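1-deoxy-D-xylulose 5-phosphate reductoisomerase (Zymomonas mobilis, PDB 1R0K) catalyses the NADPH-dependent rearrangement and reduction of 1-deoxy-D-xylulose 5-phosphate to 2-C-methyl-D-erythritol 4-phosphate, a step of isoprenoid biosynthesis. Local coordinates at residues Ile34-Asn39 with Thr52-Ala57; Arg56-Asp61 with Glu78-Ala83. All coordinates share one frame; numbering follows the deposited sequence.

Both contacts belong to the parallel sheet of the Rossmann-type NADPH-binding domain and share strand 56-59: contact 1 pairs it with strand 31-38, contact 2 with strand 78-81, an edge strand of the sheet within this chain. Contact 1 is the more buried, held by main-chain bonds and by small or apolar side chains, Leu36 and Ala57 beneath helix 42-51 and Ala54 against Leu36. Contact 2, nearer the margin, is only partly buried; it repeats the backbone pairing but adds a salt bridge between Arg56 and Glu78. The two meet directly, since Leu36 O lies 2.9 Å from Val58 N and Ala38 O 2.8 Å from Ala60 N, both probable hydrogen bonds.

Contact 1 (Ile34-Asn39 with Thr52-Ala57). With ACT (acetate ion), chain F.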
loop_
_atom_site.group_PDB
_atom_site.type_symbol
_atom_site.label_atom_id
_atom_site.label_comp_id
_atom_site.label_asym_id
_atom_site.label_seq_id
_atom_site.Cartn_x
_atom_site.Cartn_y
_atom_site.Cartn_z
ATOM N N ILE B 34 -2.286 2.434 -32.802
ATOM C CA ILE B 34 -2.760 1.589 -33.883
ATOM C C ILE B 34 -4.192 1.994 -34.211
ATOM O O ILE B 34 -4.442 2.674 -35.204
ATOM C CB ILE B 34 -2.732 0.092 -33.488
ATOM C CG1 ILE B 34 -1.304 -0.328 -33.129
ATOM C CG2 ILE B 34 -3.245 -0.765 -34.643
ATOM C CD1 ILE B 34 -0.304 -0.147 -34.253
ATOM N N ALA B 35 -5.136 1.593 -33.370
ATOM C CA ALA B 35 -6.528 1.938 -33.612
ATOM C C ALA B 35 -7.167 2.708 -32.472
ATOM O O ALA B 35 -6.804 2.549 -31.307
ATOM C CB ALA B 35 -7.334 0.681 -33.891
ATOM N N LEU B 36 -8.113 3.566 -32.831
ATOM C CA LEU B 36 -8.879 4.333 -31.862
ATOM C C LEU B 36 -10.318 4.116 -32.287
ATOM O O LEU B 36 -10.610 4.082 -33.481
ATOM C CB LEU B 36 -8.548 5.826 -31.937
ATOM C CG LEU B 36 -7.140 6.295 -31.573
ATOM C CD1 LEU B 36 -7.126 7.820 -31.585
ATOM C CD2 LEU B 36 -6.733 5.768 -30.193
ATOM N N THR B 37 -11.220 3.946 -31.331
ATOM C CA THR B 37 -12.616 3.750 -31.687
ATOM C C THR B 37 -13.488 4.643 -30.830
ATOM O O THR B 37 -13.087 5.065 -29.747
ATOM C CB THR B 37 -13.073 2.298 -31.463
ATOM O OG1 THR B 37 -13.344 2.088 -30.072
ATOM C CG2 THR B 37 -12.002 1.325 -31.930
ATOM N N ALA B 38 -14.680 4.937 -31.332
ATOM C CA ALA B 38 -15.636 5.757 -30.606
ATOM C C ALA B 38 -17.016 5.194 -30.917
ATOM O O ALA B 38 -17.146 4.274 -31.722
ATOM C CB ALA B 38 -15.536 7.212 -31.049
ATOM N N ASN B 39 -18.041 5.736 -30.271
ATOM C CA ASN B 39 -19.401 5.270 -30.494
ATOM C C ASN B 39 -20.131 6.181 -31.477
ATOM O O ASN B 39 -20.525 5.747 -32.557
ATOM C CB ASN B 39 -20.159 5.214 -29.166
ATOM C CG ASN B 39 -21.542 4.610 -29.311
ATOM O OD1 ASN B 39 -21.696 3.507 -29.833
ATOM N ND2 ASN B 39 -22.556 5.329 -28.841
ATOM N N THR B 52 -2.566 11.674 -33.190
ATOM C CA THR B 52 -1.693 10.546 -32.882
ATOM C C THR B 52 -1.243 9.759 -34.102
ATOM O O THR B 52 -0.552 8.749 -33.969
ATOM C CB THR B 52 -2.382 9.573 -31.916
ATOM O OG1 THR B 52 -3.542 9.017 -32.549
ATOM C CG2 THR B 52 -2.802 10.305 -30.643
ATOM N N ASN B 53 -1.632 10.220 -35.286
ATOM C CA ASN B 53 -1.251 9.543 -36.519
ATOM C C ASN B 53 -1.658 8.074 -36.421
ATOM O O ASN B 53 -0.895 7.178 -36.786
ATOM C CB ASN B 53 0.263 9.652 -36.724
ATOM C CG ASN B 53 0.706 9.176 -38.093
ATOM O OD1 ASN B 53 1.893 8.946 -38.326
ATOM N ND2 ASN B 53 -0.244 9.033 -39.010
ATOM N N ALA B 54 -2.862 7.839 -35.910
ATOM C CA ALA B 54 -3.380 6.485 -35.752
ATOM C C ALA B 54 -3.506 5.810 -37.108
ATOM O O ALA B 54 -3.719 6.473 -38.124
ATOM C CB ALA B 54 -4.735 6.521 -35.054
ATOM N N LYS B 55 -3.377 4.488 -37.123
ATOM C CA LYS B 55 -3.481 3.741 -38.366
ATOM C C LYS B 55 -4.935 3.583 -38.782
ATOM O O LYS B 55 -5.252 3.543 -39.968
ATOM C CB LYS B 55 -2.831 2.363 -38.219
ATOM C CG LYS B 55 -2.891 1.531 -39.488
ATOM C CD LYS B 55 -2.220 0.182 -39.311
ATOM C CE LYS B 55 -2.356 -0.662 -40.571
ATOM N NZ LYS B 55 -1.738 -2.008 -40.409
ATOM N N ARG B 56 -5.827 3.509 -37.805
ATOM C CA ARG B 56 -7.239 3.344 -38.112
ATOM C C ARG B 56 -8.134 3.930 -37.034
ATOM O O ARG B 56 -7.789 3.914 -35.856
ATOM C CB ARG B 56 -7.556 1.856 -38.283
ATOM C CG ARG B 56 -9.005 1.561 -38.640
ATOM C CD ARG B 56 -9.228 0.064 -38.773
ATOM N NE ARG B 56 -8.291 -0.536 -39.716
ATOM C CZ ARG B 56 -8.213 -1.838 -39.966
ATOM N NH1 ARG B 56 -9.024 -2.686 -39.346
ATOM N NH2 ARG B 56 -7.315 -2.293 -40.832
ATOM N N ALA B 57 -9.282 4.451 -37.454
ATOM C CA ALA B 57 -10.267 5.022 -36.546
ATOM C C ALA B 57 -11.594 4.343 -36.851
ATOM O O ALA B 57 -12.007 4.256 -38.008
ATOM C CB ALA B 57 -10.383 6.523 -36.765
HETATM C C ACT F . -19.083 8.356 -27.864
HETATM O O ACT F . -18.229 8.273 -28.848
HETATM O OXT ACT F . -20.353 8.380 -27.975
HETATM C CH3 ACT F . -18.628 8.433 -26.442
#
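This is the return point of a beta-alpha-beta unit in the Rossmann-type NADPH-binding domain: strand 31-38 runs into helix 42-51, and the chain comes back through Asn53-Lys55 to set strand 56-59 parallel beside it. Ala35 pairs with Arg56 and Leu36 with Ala57. Across the pair, Arg56 N donates to Ile34 O at 3.1 Å, and Leu36 N donates to Arg56 O at 3.1 Å, each donor tilted about 15° from the carbonyl plane. Lys55 N also reaches Ile34 O, but its bond is weak, bent to 130° at the hydrogen; Ile34 O thus receives two successive amides where strand 56-59 begins. Between the bonds, Ala35 CA approaches Arg56 O and Ala57 CA approaches Leu36 O in CA-H...O contacts.

The returning turn begins at Asn53, whose positive phi closes helix 42-51 in a Schellman motif. Leucine suits position 36 because that face of the sheet lies under the helix: its CG comes within 4.2 Å of Ala54 CB, while Leu45 and Ala48 of the helix and Val9 of strand 5-10 also touch it. With CG beside the backbone N (chi1 -65°), Leu36 directs CD1 to Thr52 OG1, 3.9 Å away; the two side chains cross obliquely. That hydroxyl is buried but satisfied, bonding to Ala48 O in the helix. Ala57 is small enough to let helix 42-51 lie close, touching its Ala49, while Ala54 packs beside Leu36 and on Val33.

At the far end of strand 31-38 an acetate ion, probably from the crystallisation liquor, is held by Thr13 OG1, Arg40 N and Asn41 N, of residues predicted to bind NADPH, and Asn39 N donates to acetate O at 2.9 Å.

Contact 2 (Arg56-Asp61 with Glu78-Ala83); sequences RAVIAD and EAAAGA
Arg56 and Glu78, at the start of the paired strands, form a salt bridge on the face they share with Val58 and Ala80. The arginine chain bends at its third torsion (chi3 -54°) and turns NE and NH2 side-on to a single oxygen: Glu78 OE1 lies 3.1 Å from Arg56 NE and 3.0 Å from Arg56 NH2. NH2 arrives on the syn side, NE from above the carboxylate plane, for the two flat groups are turned 50° apart. An alanine here would probably leave Glu78 OE1 without the two N-H donors that grip it, and the carboxylate freer to turn.

Backbone bonds continue the pairing: Ala57 N to Glu78 O, Ala80 N to Ala57 O, Ile59 N to Ala80 O, and Gly82 N to Ile59 O.

Val58 CG2 rests on Ala80 CB (3.9 Å) beneath helix 83-90; on the other face Ile59 CG2 lies 3.4 Å from Ala81 CB, closer than usual contact, leaving little room beyond a methyl there.

Glycine suits Gly82, at the N-cap position of helix 83-90, since its positive phi would jam a CB against Ala81 O. The whole is a parallel beta-alpha-beta crossover through helix 65-72, as in Rossmann folds.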
loop_
_atom_site.group_PDB
_atom_site.type_symbol
_atom_site.label_atom_id
_atom_site.label_comp_id
_atom_site.label_asym_id
_atom_site.label_seq_id
_atom_site.Cartn_x
_atom_site.Cartn_y
_atom_site.Cartn_z
ATOM N N ARG B 56 -5.827 3.509 -37.805
ATOM C CA ARG B 56 -7.239 3.344 -38.112
ATOM C C ARG B 56 -8.134 3.930 -37.034
ATOM O O ARG B 56 -7.789 3.914 -35.856
ATOM C CB ARG B 56 -7.556 1.856 -38.283
ATOM C CG ARG B 56 -9.005 1.561 -38.640
ATOM C CD ARG B 56 -9.228 0.064 -38.773
ATOM N NE ARG B 56 -8.291 -0.536 -39.716
ATOM C CZ ARG B 56 -8.213 -1.838 -39.966
ATOM N NH1 ARG B 56 -9.024 -2.686 -39.346
ATOM N NH2 ARG B 56 -7.315 -2.293 -40.832
ATOM N N ALA B 57 -9.282 4.451 -37.454
ATOM C CA ALA B 57 -10.267 5.022 -36.546
ATOM C C ALA B 57 -11.594 4.343 -36.851
ATOM O O ALA B 57 -12.007 4.256 -38.008
ATOM C CB ALA B 57 -10.383 6.523 -36.765
ATOM N N VAL B 58 -12.267 3.858 -35.818
ATOM C CA VAL B 58 -13.532 3.177 -36.026
ATOM C C VAL B 58 -14.671 3.826 -35.271
ATOM O O VAL B 58 -14.584 4.055 -34.065
ATOM C CB VAL B 58 -13.446 1.700 -35.594
ATOM C CG1 VAL B 58 -14.719 0.966 -35.987
ATOM C CG2 VAL B 58 -12.238 1.039 -36.229
ATOM N N ILE B 59 -15.741 4.138 -35.993
ATOM C CA ILE B 59 -16.916 4.715 -35.367
ATOM C C ILE B 59 -17.912 3.555 -35.277
ATOM O O ILE B 59 -18.240 2.923 -36.278
ATOM C CB ILE B 59 -17.480 5.893 -36.207
ATOM C CG1 ILE B 59 -18.549 6.635 -35.403
ATOM C CG2 ILE B 59 -18.025 5.390 -37.539
ATOM C CD1 ILE B 59 -18.005 7.326 -34.175
ATOM N N ALA B 60 -18.362 3.257 -34.064
ATOM C CA ALA B 60 -19.283 2.150 -33.829
ATOM C C ALA B 60 -20.572 2.220 -34.638
ATOM O O ALA B 60 -21.023 1.221 -35.197
ATOM C CB ALA B 60 -19.611 2.061 -32.343
ATOM N N ASP B 61 -21.165 3.404 -34.690
ATOM C CA ASP B 61 -22.414 3.606 -35.408
ATOM C C ASP B 61 -22.200 3.592 -36.923
ATOM O O ASP B 61 -21.583 4.500 -37.480
ATOM C CB ASP B 61 -23.028 4.937 -34.976
ATOM C CG ASP B 61 -24.495 5.032 -35.307
ATOM O OD1 ASP B 61 -24.838 4.883 -36.498
ATOM O OD2 ASP B 61 -25.301 5.252 -34.375
ATOM N N GLU B 78 -6.939 5.313 -41.534
ATOM C CA GLU B 78 -7.948 4.449 -42.135
ATOM C C GLU B 78 -9.272 4.679 -41.419
ATOM O O GLU B 78 -9.301 4.882 -40.205
ATOM C CB GLU B 78 -7.547 2.979 -41.992
ATOM C CG GLU B 78 -6.347 2.558 -42.825
ATOM C CD GLU B 78 -5.828 1.180 -42.443
ATOM O OE1 GLU B 78 -6.649 0.252 -42.284
ATOM O OE2 GLU B 78 -4.594 1.022 -42.308
ATOM N N ALA B 79 -10.363 4.646 -42.173
ATOM C CA ALA B 79 -11.690 4.846 -41.604
ATOM C C ALA B 79 -12.507 3.561 -41.668
ATOM O O ALA B 79 -12.487 2.851 -42.673
ATOM C CB ALA B 79 -12.410 5.956 -42.346
ATOM N N ALA B 80 -13.217 3.259 -40.587
ATOM C CA ALA B 80 -14.051 2.064 -40.535
ATOM C C ALA B 80 -15.240 2.331 -39.628
ATOM O O ALA B 80 -15.247 3.305 -38.874
ATOM C CB ALA B 80 -13.244 0.874 -40.023
ATOM N N ALA B 81 -16.253 1.476 -39.710
ATOM C CA ALA B 81 -17.447 1.647 -38.888
ATOM C C ALA B 81 -18.190 0.332 -38.699
ATOM O O ALA B 81 -17.987 -0.620 -39.452
ATOM C CB ALA B 81 -18.375 2.679 -39.533
ATOM N N GLY B 82 -19.052 0.286 -37.687
ATOM C CA GLY B 82 -19.824 -0.918 -37.430
ATOM C C GLY B 82 -19.253 -1.792 -36.334
ATOM O O GLY B 82 -18.073 -1.686 -35.993
ATOM N N ALA B 83 -20.095 -2.670 -35.794
ATOM C CA ALA B 83 -19.700 -3.575 -34.722
ATOM C C ALA B 83 -18.522 -4.475 -35.085
ATOM O O ALA B 83 -17.576 -4.617 -34.300
ATOM C CB ALA B 83 -20.894 -4.431 -34.300
#